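Local coordinates for protein 3-hydroxyadipyl-CoA dehydrogenase (Escherichia coli, PDB 3MOG) that catalyses the NAD-dependent oxidation of 3-hydroxyadipyl-CoA to 3-oxoadipyl-CoA, a step of phenylacetate degradation, and works as a homotrimer, at residues A163-V166 with E167-E171; L172-W176 with G177-V181; G188-V191 with N192-R196; G408-E412 with Q413-T417. One frame throughout, in Å; residues are numbered along the deposited sequence.

Contact 1: A163-V166 with E167-E171; sequences AEVV and EQLCE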
loop_
_atom_site.group_PDB
_atom_site.type_symbol
_atom_site.label_atom_id
_atom_site.label_comp_id
_atom_site.label_asym_id
_atom_site.label_seq_id
_atom_site.Cartn_x
_atom_site.Cartn_y
_atom_site.Cartn_z
ATOM N N ALA C 163 -31.467 -10.456 12.456
ATOM C CA ALA C 163 -31.712 -9.284 13.292
ATOM C C ALA C 163 -32.374 -9.609 14.634
ATOM O O ALA C 163 -32.134 -8.894 15.621
ATOM C CB ALA C 163 -32.533 -8.231 12.526
ATOM N N GLU C 164 -33.217 -10.651 14.673
ATOM C CA GLU C 164 -33.828 -11.087 15.933
ATOM C C GLU C 164 -32.762 -11.599 16.905
ATOM O O GLU C 164 -32.832 -11.340 18.115
ATOM C CB GLU C 164 -34.916 -12.139 15.697
ATOM C CG GLU C 164 -36.238 -11.562 15.187
ATOM C CD GLU C 164 -37.443 -12.408 15.568
ATOM O OE1 GLU C 164 -37.420 -13.028 16.654
ATOM O OE2 GLU C 164 -38.419 -12.446 14.786
ATOM N N VAL C 165 -31.764 -12.294 16.358
ATOM C CA VAL C 165 -30.607 -12.780 17.104
ATOM C C VAL C 165 -29.842 -11.623 17.768
ATOM O O VAL C 165 -29.521 -11.703 18.951
ATOM C CB VAL C 165 -29.702 -13.629 16.185
ATOM C CG1 VAL C 165 -28.375 -13.943 16.849
ATOM C CG2 VAL C 165 -30.433 -14.927 15.778
ATOM N N VAL C 166 -29.609 -10.541 17.019
ATOM C CA VAL C 166 -28.978 -9.321 17.544
ATOM C C VAL C 166 -29.791 -8.734 18.713
ATOM O O VAL C 166 -29.233 -8.411 19.775
ATOM C CB VAL C 166 -28.769 -8.255 16.412
ATOM C CG1 VAL C 166 -28.397 -6.896 16.980
ATOM C CG2 VAL C 166 -27.702 -8.716 15.431
ATOM N N GLU C 167 -31.103 -8.633 18.519
ATOM C CA GLU C 167 -32.006 -8.071 19.529
ATOM C C GLU C 167 -32.012 -8.911 20.795
ATOM O O GLU C 167 -31.991 -8.367 21.902
ATOM C CB GLU C 167 -33.445 -7.996 18.999
ATOM C CG GLU C 167 -33.690 -6.993 17.887
ATOM C CD GLU C 167 -33.394 -5.559 18.284
ATOM O OE1 GLU C 167 -33.726 -5.152 19.421
ATOM O OE2 GLU C 167 -32.834 -4.835 17.436
ATOM N N GLN C 168 -32.056 -10.232 20.613
ATOM C CA GLN C 168 -31.970 -11.189 21.713
ATOM C C GLN C 168 -30.666 -10.999 22.489
ATOM O O GLN C 168 -30.687 -10.847 23.721
ATOM C CB GLN C 168 -32.083 -12.629 21.189
ATOM C CG GLN C 168 -33.504 -13.101 20.884
ATOM C CD GLN C 168 -33.548 -14.559 20.428
ATOM O OE1 GLN C 168 -33.837 -14.853 19.266
ATOM N NE2 GLN C 168 -33.245 -15.478 21.344
ATOM N N LEU C 169 -29.548 -10.955 21.763
ATOM C CA LEU C 169 -28.232 -10.762 22.397
ATOM C C LEU C 169 -28.072 -9.428 23.110
ATOM O O LEU C 169 -27.495 -9.386 24.200
ATOM C CB LEU C 169 -27.082 -10.994 21.401
ATOM C CG LEU C 169 -27.026 -12.439 20.898
ATOM C CD1 LEU C 169 -25.899 -12.616 19.888
ATOM C CD2 LEU C 169 -26.893 -13.422 22.073
ATOM N N CYS C 170 -28.598 -8.352 22.510
ATOM C CA CYS C 170 -28.610 -7.025 23.150
ATOM C C CYS C 170 -29.424 -7.026 24.440
ATOM O O CYS C 170 -28.941 -6.568 25.485
ATOM C CB CYS C 170 -29.128 -5.931 22.199
ATOM S SG CYS C 170 -27.988 -5.514 20.846
ATOM N N GLU C 171 -30.653 -7.539 24.359
ATOM C CA GLU C 171 -31.531 -7.633 25.530
ATOM C C GLU C 171 -30.906 -8.454 26.652
ATOM O O GLU C 171 -30.966 -8.068 27.821
ATOM C CB GLU C 171 -32.898 -8.218 25.159
ATOM C CG GLU C 171 -33.911 -8.093 26.292
ATOM C CD GLU C 171 -35.334 -8.414 25.885
ATOM O OE1 GLU C 171 -35.550 -9.420 25.174
ATOM O OE2 GLU C 171 -36.242 -7.658 26.299
#
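The first two turns of helix 163-175, the crossover helix of a beta-alpha-beta unit in the NAD-binding domain, bring Val165 and Val166 against Leu169 and Cys170. Four successive i to i+4 backbone bonds define the turns, from Glu167 N to Ala163 O, Gln168 N to Glu164 O, Leu169 N to Val165 O and Cys170 N to Val166 O. Their N-H...O angles all fall between 159° and 165°, the evidence for regular alpha-helix from its first residue. On the buried side, Val165 and Leu169 lie alongside each other and point the same way, CG1 of Val165 resting 4.1 Å from CD1 of Leu169. One residue further along, Val166 CG1 lies 4.1 Å from Cys170 SG; with this methyl anti to the backbone N (chi1 168°), it is the branch of Val166 that sits beside the carbonyl carbon and faces the next turn. The CG methylenes of Glu167 and Gln168 lie against carbonyl oxygens one turn back: Glu167 CG comes within 3.3 Å of Ala163 O, and Gln168 CG lies 3.3 Å from Glu164 O. Glu167 is bent at chi2, and its carboxylate forms a salt bridge through OE2 with Arg182 NH1. This ties the exposed side of the helix to strand 179-184. Among the neighbouring elements, Leu169 and Cys170 pack on Val155, Leu169 also reaches Leu115 and Thr117, and Val166 and Cys170 touch Arg182, so side chains of this helix reach strands 115-118, 152-157 and 179-184.

Contact 2: L172-W176 with G177-V181; sequences LTLSW and GKQPV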
loop_
_atom_site.group_PDB
_atom_site.type_symbol
_atom_site.label_atom_id
_atom_site.label_comp_id
_atom_site.label_asym_id
_atom_site.label_seq_id
_atom_site.Cartn_x
_atom_site.Cartn_y
_atom_site.Cartn_z
ATOM N N LEU C 172 -30.272 -9.566 26.287
ATOM C CA LEU C 172 -29.649 -10.438 27.270
ATOM C C LEU C 172 -28.456 -9.779 27.994
ATOM O O LEU C 172 -28.365 -9.856 29.232
ATOM C CB LEU C 172 -29.260 -11.769 26.622
ATOM C CG LEU C 172 -28.527 -12.792 27.497
ATOM C CD1 LEU C 172 -29.466 -13.433 28.515
ATOM C CD2 LEU C 172 -27.922 -13.836 26.604
ATOM N N THR C 173 -27.566 -9.116 27.242
ATOM C CA THR C 173 -26.428 -8.417 27.869
ATOM C C THR C 173 -26.862 -7.194 28.673
ATOM O O THR C 173 -26.250 -6.872 29.697
ATOM C CB THR C 173 -25.322 -8.025 26.865
ATOM O OG1 THR C 173 -25.877 -7.230 25.816
ATOM C CG2 THR C 173 -24.677 -9.276 26.262
ATOM N N LEU C 174 -27.914 -6.518 28.214
ATOM C CA LEU C 174 -28.585 -5.500 29.042
ATOM C C LEU C 174 -28.936 -6.139 30.382
ATOM O O LEU C 174 -28.496 -5.667 31.426
ATOM C CB LEU C 174 -29.839 -4.914 28.352
ATOM C CG LEU C 174 -29.643 -3.746 27.366
ATOM C CD1 LEU C 174 -30.932 -3.379 26.632
ATOM C CD2 LEU C 174 -29.050 -2.509 28.049
ATOM N N SER C 175 -29.629 -7.273 30.338
ATOM C CA SER C 175 -29.981 -7.991 31.569
ATOM C C SER C 175 -28.776 -8.456 32.415
ATOM O O SER C 175 -28.932 -8.708 33.605
ATOM C CB SER C 175 -30.946 -9.150 31.274
ATOM O OG SER C 175 -30.269 -10.284 30.761
ATOM N N TRP C 176 -27.580 -8.547 31.814
ATOM C CA TRP C 176 -26.350 -8.839 32.579
ATOM C C TRP C 176 -25.641 -7.582 33.092
ATOM O O TRP C 176 -24.489 -7.644 33.573
ATOM C CB TRP C 176 -25.374 -9.718 31.785
ATOM C CG TRP C 176 -25.914 -11.083 31.422
ATOM C CD1 TRP C 176 -27.068 -11.655 31.875
ATOM C CD2 TRP C 176 -25.301 -12.057 30.552
ATOM N NE1 TRP C 176 -27.231 -12.901 31.321
ATOM C CE2 TRP C 176 -26.160 -13.181 30.517
ATOM C CE3 TRP C 176 -24.119 -12.082 29.790
ATOM C CZ2 TRP C 176 -25.879 -14.324 29.747
ATOM C CZ3 TRP C 176 -23.834 -13.221 29.035
ATOM C CH2 TRP C 176 -24.717 -14.324 29.012
ATOM N N GLY C 177 -26.336 -6.445 33.007
ATOM C CA GLY C 177 -25.796 -5.164 33.462
ATOM C C GLY C 177 -24.704 -4.627 32.545
ATOM O O GLY C 177 -23.879 -3.812 32.967
ATOM N N LYS C 178 -24.687 -5.106 31.300
ATOM C CA LYS C 178 -23.730 -4.638 30.304
ATOM C C LYS C 178 -24.373 -3.594 29.419
ATOM O O LYS C 178 -25.565 -3.306 29.538
ATOM C CB LYS C 178 -23.204 -5.790 29.432
ATOM C CG LYS C 178 -22.455 -6.903 30.173
ATOM C CD LYS C 178 -21.371 -6.369 31.090
ATOM C CE LYS C 178 -20.656 -7.512 31.808
ATOM N NZ LYS C 178 -19.625 -7.006 32.774
ATOM N N GLN C 179 -23.568 -3.031 28.530
ATOM C CA GLN C 179 -24.058 -2.117 27.521
ATOM C C GLN C 179 -23.667 -2.663 26.154
ATOM O O GLN C 179 -22.504 -2.577 25.756
ATOM C CB GLN C 179 -23.461 -0.720 27.732
ATOM C CG GLN C 179 -24.101 0.375 26.877
ATOM C CD GLN C 179 -25.614 0.442 27.040
ATOM O OE1 GLN C 179 -26.121 0.585 28.152
ATOM N NE2 GLN C 179 -26.341 0.319 25.929
ATOM N N PRO C 180 -24.631 -3.244 25.436
ATOM C CA PRO C 180 -24.324 -3.722 24.099
ATOM C C PRO C 180 -24.252 -2.571 23.092
ATOM O O PRO C 180 -24.942 -1.550 23.249
ATOM C CB PRO C 180 -25.505 -4.633 23.773
ATOM C CG PRO C 180 -26.660 -4.047 24.578
ATOM C CD PRO C 180 -26.047 -3.449 25.808
ATOM N N VAL C 181 -23.388 -2.741 22.095
ATOM C CA VAL C 181 -23.356 -1.902 20.905
ATOM C C VAL C 181 -23.343 -2.857 19.707
ATOM O O VAL C 181 -22.760 -3.926 19.789
ATOM C CB VAL C 181 -22.133 -0.934 20.879
ATOM C CG1 VAL C 181 -22.278 0.163 21.933
ATOM C CG2 VAL C 181 -20.785 -1.684 21.052
#
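Pro180 is met by two side chains of the helix end, Thr173 and Leu174. The hydroxyl OG1 of Thr173 lies 3.3 Å from Pro180 CB, the two side chains passing in opposite directions, while Leu174 crosses the proline at about a right angle and sets CD2 3.9 Å from Pro180 CD. A chi1 of 56° puts Thr173 OG1 between its own backbone N and carbonyl carbon, where it hydrogen-bonds to the carbonyl oxygens of Leu169 and Cys170; its contact with Pro180 is packing. The helix ends in a Schellman motif, which brings the strand back toward Thr173 and Leu174. Lys178 N donates to Thr173 O at 2.9 Å, and Gly177 N to Leu174 O at 2.8 Å; the latter donor stands well above the carbonyl plane, 48° out of it. Gly177 is the C-prime residue, its positive phi (72°) reversing the chain. Beyond the turn, Lys178 CB sits 3.2 Å from Thr173 O, and its NZ is held by the carbonyls of Ala147 and Met150. Leu172 CG sits 3.7 Å over the Trp176 ring, nearer its border than its centre, and the ring meets those of His27 and His29. In the sheet, the backbone of Gln179 pairs with Lys151 and Val153, and that of Val181 with Val153 and Val155. Trp176 packs on Leu87 and Ile89 of strand 87-90, and Gln179 and Val181 touch helix 412-422.

Contact 3: G188-V191 with N192-R196; sequences GFIV and NRVAR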
loop_
_atom_site.group_PDB
_atom_site.type_symbol
_atom_site.label_atom_id
_atom_site.label_comp_id
_atom_site.label_asym_id
_atom_site.label_seq_id
_atom_site.Cartn_x
_atom_site.Cartn_y
_atom_site.Cartn_z
ATOM N N GLY C 188 -11.459 -5.086 13.248
ATOM C CA GLY C 188 -11.268 -4.281 14.456
ATOM C C GLY C 188 -12.569 -3.862 15.120
ATOM O O GLY C 188 -12.547 -3.137 16.109
ATOM N N PHE C 189 -13.692 -4.318 14.565
ATOM C CA PHE C 189 -15.054 -3.930 14.983
ATOM C C PHE C 189 -15.213 -2.399 15.126
ATOM O O PHE C 189 -15.011 -1.671 14.148
ATOM C CB PHE C 189 -15.509 -4.718 16.224
ATOM C CG PHE C 189 -15.378 -6.235 16.087
ATOM C CD1 PHE C 189 -15.537 -6.874 14.848
ATOM C CD2 PHE C 189 -15.132 -7.017 17.211
ATOM C CE1 PHE C 189 -15.422 -8.251 14.732
ATOM C CE2 PHE C 189 -15.020 -8.400 17.109
ATOM C CZ PHE C 189 -15.164 -9.020 15.869
ATOM N N ILE C 190 -15.578 -1.912 16.312
ATOM C CA ILE C 190 -15.529 -0.467 16.592
ATOM C C ILE C 190 -14.263 -0.132 17.377
ATOM O O ILE C 190 -13.398 0.610 16.897
ATOM C CB ILE C 190 -16.734 0.043 17.406
ATOM C CG1 ILE C 190 -18.063 -0.297 16.749
ATOM C CG2 ILE C 190 -16.660 1.561 17.609
ATOM C CD1 ILE C 190 -19.219 -0.115 17.743
ATOM N N VAL C 191 -14.157 -0.694 18.579
ATOM C CA VAL C 191 -13.116 -0.312 19.536
ATOM C C VAL C 191 -11.681 -0.512 19.025
ATOM O O VAL C 191 -10.896 0.420 19.045
ATOM C CB VAL C 191 -13.293 -1.017 20.919
ATOM C CG1 VAL C 191 -12.199 -0.573 21.869
ATOM C CG2 VAL C 191 -14.659 -0.719 21.512
ATOM N N ASN C 192 -11.344 -1.705 18.558
ATOM C CA ASN C 192 -9.977 -1.968 18.069
ATOM C C ASN C 192 -9.632 -1.175 16.811
ATOM O O ASN C 192 -8.471 -0.924 16.540
ATOM C CB ASN C 192 -9.759 -3.463 17.789
ATOM C CG ASN C 192 -9.368 -4.256 19.020
ATOM O OD1 ASN C 192 -8.946 -3.707 20.033
ATOM N ND2 ASN C 192 -9.487 -5.576 18.921
ATOM N N ARG C 193 -10.648 -0.797 16.044
ATOM C CA ARG C 193 -10.453 -0.000 14.838
ATOM C C ARG C 193 -10.267 1.483 15.150
ATOM O O ARG C 193 -9.312 2.094 14.688
ATOM C CB ARG C 193 -11.632 -0.198 13.878
ATOM C CG ARG C 193 -11.526 0.581 12.583
ATOM C CD ARG C 193 -12.900 0.956 12.099
ATOM N NE ARG C 193 -12.908 1.593 10.787
ATOM C CZ ARG C 193 -13.562 1.121 9.731
ATOM N NH1 ARG C 193 -14.214 -0.023 9.820
ATOM N NH2 ARG C 193 -13.529 1.770 8.573
ATOM N N VAL C 194 -11.175 2.051 15.940
ATOM C CA VAL C 194 -11.175 3.495 16.221
ATOM C C VAL C 194 -10.044 3.912 17.167
ATOM O O VAL C 194 -9.517 5.009 17.040
ATOM C CB VAL C 194 -12.576 3.972 16.720
ATOM C CG1 VAL C 194 -12.603 5.457 17.102
ATOM C CG2 VAL C 194 -13.612 3.676 15.667
ATOM N N ALA C 195 -9.644 3.019 18.072
ATOM C CA ALA C 195 -8.512 3.264 18.969
ATOM C C ALA C 195 -7.151 3.348 18.295
ATOM O O ALA C 195 -6.219 3.900 18.877
ATOM C CB ALA C 195 -8.459 2.199 20.068
ATOM N N ARG C 196 -7.018 2.786 17.097
ATOM C CA ARG C 196 -5.704 2.691 16.439
ATOM C C ARG C 196 -4.859 3.993 16.390
ATOM O O ARG C 196 -3.667 3.945 16.704
ATOM C CB ARG C 196 -5.823 2.074 15.037
ATOM C CG ARG C 196 -6.093 0.566 14.976
ATOM C CD ARG C 196 -5.060 -0.242 15.782
ATOM N NE ARG C 196 -5.602 -0.659 17.080
ATOM C CZ ARG C 196 -4.886 -1.168 18.073
ATOM N NH1 ARG C 196 -3.571 -1.334 17.945
ATOM N NH2 ARG C 196 -5.492 -1.516 19.203
HETATM O O HOH W 1 -14.213 -2.278 11.581
#
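Ile190 and Val194 meet one turn apart at the start of the short helix 191-194, which follows strand 179-184 in the chain. Their CG2 methyls lie 4.2 Å apart, side by side and pointing the same way. Ile190 O accepts a straight bond from Val194 N (2.8 Å, N-H...O 168°), and Val191 O accepts from Ala195 N at 3.0 Å. Arg193 N is less well served: its bonds to Gly188 O and to Ile190 O are both weak, with angles of 128° and 123°. At the start of the helix, the backbone N atoms of Ile190 and Val191 both donate to Glu154 OE2, so a carboxylate from strand 152-157 satisfies two amides there. Gly188, at positive phi, brings its CA within 4.4 Å of Arg193 CA, where a side chain would meet Arg193 N. The guanidinium of Arg193 is shared out: NH2 forms a salt bridge with Asp403, NE has a long, weak ion pair with Glu400, and NH1 donates to a water. Arg196 NE bonds to Asn192 O at 2.9 Å, in the carbonyl plane, and its NH1 donates to Thr246 OG1. The water lies at the edge of the Arg193 guanidinium, in its plane, 2.9 Å from NH1, and donates in turn to Phe189 O at 2.8 Å.

Contact 4: G408-E412 with Q413-T417; sequences GVASE and QDIDT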
loop_
_atom_site.group_PDB
_atom_site.type_symbol
_atom_site.label_atom_id
_atom_site.label_comp_id
_atom_site.label_asym_id
_atom_site.label_seq_id
_atom_site.Cartn_x
_atom_site.Cartn_y
_atom_site.Cartn_z
ATOM N N GLY C 408 -20.895 2.403 7.512
ATOM C CA GLY C 408 -21.992 1.648 8.104
ATOM C C GLY C 408 -21.566 0.576 9.085
ATOM O O GLY C 408 -22.294 -0.388 9.285
ATOM N N VAL C 409 -20.390 0.743 9.693
ATOM C CA VAL C 409 -19.903 -0.192 10.719
ATOM C C VAL C 409 -20.846 -0.256 11.924
ATOM O O VAL C 409 -21.111 -1.341 12.425
ATOM C CB VAL C 409 -18.465 0.143 11.182
ATOM C CG1 VAL C 409 -17.983 -0.836 12.253
ATOM C CG2 VAL C 409 -17.513 0.104 10.000
ATOM N N ALA C 410 -21.364 0.904 12.345
ATOM C CA ALA C 410 -22.187 1.037 13.545
ATOM C C ALA C 410 -22.902 2.398 13.528
ATOM O O ALA C 410 -22.551 3.280 12.734
ATOM C CB ALA C 410 -21.313 0.920 14.794
ATOM N N SER C 411 -23.881 2.582 14.408
ATOM C CA SER C 411 -24.557 3.880 14.523
ATOM C C SER C 411 -23.629 4.884 15.190
ATOM O O SER C 411 -22.668 4.492 15.855
ATOM C CB SER C 411 -25.827 3.752 15.356
ATOM O OG SER C 411 -25.499 3.500 16.726
ATOM N N GLU C 412 -23.912 6.173 15.018
ATOM C CA GLU C 412 -23.143 7.215 15.701
ATOM C C GLU C 412 -23.131 7.013 17.222
ATOM O O GLU C 412 -22.062 7.047 17.856
ATOM C CB GLU C 412 -23.662 8.617 15.340
ATOM C CG GLU C 412 -23.098 9.722 16.230
ATOM C CD GLU C 412 -23.661 11.087 15.917
ATOM O OE1 GLU C 412 -23.026 11.823 15.128
ATOM O OE2 GLU C 412 -24.740 11.412 16.463
ATOM N N GLN C 413 -24.309 6.789 17.804
ATOM C CA GLN C 413 -24.394 6.582 19.256
ATOM C C GLN C 413 -23.610 5.362 19.749
ATOM O O GLN C 413 -23.016 5.408 20.825
ATOM C CB GLN C 413 -25.848 6.595 19.786
ATOM C CG GLN C 413 -26.701 5.373 19.521
ATOM C CD GLN C 413 -27.884 5.252 20.488
ATOM O OE1 GLN C 413 -27.734 5.392 21.703
ATOM N NE2 GLN C 413 -29.063 4.979 19.944
ATOM N N ASP C 414 -23.562 4.296 18.948
ATOM C CA ASP C 414 -22.837 3.096 19.361
ATOM C C ASP C 414 -21.327 3.247 19.265
ATOM O O ASP C 414 -20.594 2.629 20.035
ATOM C CB ASP C 414 -23.305 1.882 18.582
ATOM C CG ASP C 414 -24.621 1.330 19.110
ATOM O OD1 ASP C 414 -25.125 1.835 20.154
ATOM O OD2 ASP C 414 -25.142 0.390 18.473
ATOM N N ILE C 415 -20.876 4.076 18.327
ATOM C CA ILE C 415 -19.460 4.416 18.218
ATOM C C ILE C 415 -19.022 5.236 19.439
ATOM O O ILE C 415 -17.994 4.943 20.047
ATOM C CB ILE C 415 -19.150 5.123 16.863
ATOM C CG1 ILE C 415 -19.421 4.152 15.694
ATOM C CG2 ILE C 415 -17.697 5.621 16.812
ATOM C CD1 ILE C 415 -19.302 4.763 14.293
ATOM N N ASP C 416 -19.822 6.232 19.827
ATOM C CA ASP C 416 -19.512 7.027 21.025
ATOM C C ASP C 416 -19.468 6.143 22.276
ATOM O O ASP C 416 -18.501 6.174 23.033
ATOM C CB ASP C 416 -20.511 8.179 21.217
ATOM C CG ASP C 416 -20.258 9.359 20.281
ATOM O OD1 ASP C 416 -19.144 9.475 19.727
ATOM O OD2 ASP C 416 -21.192 10.181 20.101
ATOM N N THR C 417 -20.509 5.336 22.464
ATOM C CA THR C 417 -20.621 4.466 23.628
ATOM C C THR C 417 -19.445 3.511 23.725
ATOM O O THR C 417 -18.820 3.405 24.783
ATOM C CB THR C 417 -21.929 3.690 23.602
ATOM O OG1 THR C 417 -23.014 4.623 23.640
ATOM C CG2 THR C 417 -22.028 2.752 24.787
HETATM O O HOH W 2 -24.763 0.361 15.978
#
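The backbone is extended at Ala410 and turns helical from Glu412, just after Ser411. Two i to i+4 bonds open the new helix, Ile415 N to Ser411 O and Asp416 N to Glu412 O, each 3.1 Å. Ser411 is the N-cap: its OG accepts from Asp414 N at 3.1 Å with an N-H...O angle of 149°, while the second bond of that amide, to Ser411 O, is weak. With chi1 at 69°, OG lies between the backbone N and carbonyl carbon of Ser411, within reach of Asp414 N and 3.3 Å from Asp414 CB. Behind the cap, Ala410 CB packs 3.9 Å from Ile415 CG1, and Ile415 continues onto Ala401 and Leu405 of helix 390-406. A water accepts from Ser411 N at 2.9 Å and donates to Asp414 OD2, which also takes the amide of Arg182. Glu412 OE1 forms a salt bridge with Arg466 NH1, and Asp416 OD1 accepts from Leu430 N. Acidic side chains thus line the first two turns; the helix dipole would probably favour their negative charge, and Arg466 and the backbone amides of Arg182 and Leu430 supply partners for it while joining this helix to strand 179-184, helix 429-436 and helix 461-473.

Along the chain the contacts run in series, from 1 to 4. Contacts 1 and 2 share helix 163-175, with centres 11 Å apart, and contact 2 carries the chain into strand 179-184, an outermost strand of the eight-stranded sheet in the NAD-binding domain. Contact 3 follows that strand, in the first of two C-terminal-type regions of the 3-hydroxyacyl-CoA dehydrogenase family; contact 4, more than 200 residues later, belongs to the second. Even so, the centres of contacts 3 and 4 are 11 Å apart and the two contacts touch, Ile190 CD1 being 3.8 Å from Ala410 CB. Val181 of contact 2 packs on both Ile190 and Thr417, consistent with a junction between the NAD-binding and C-terminal parts.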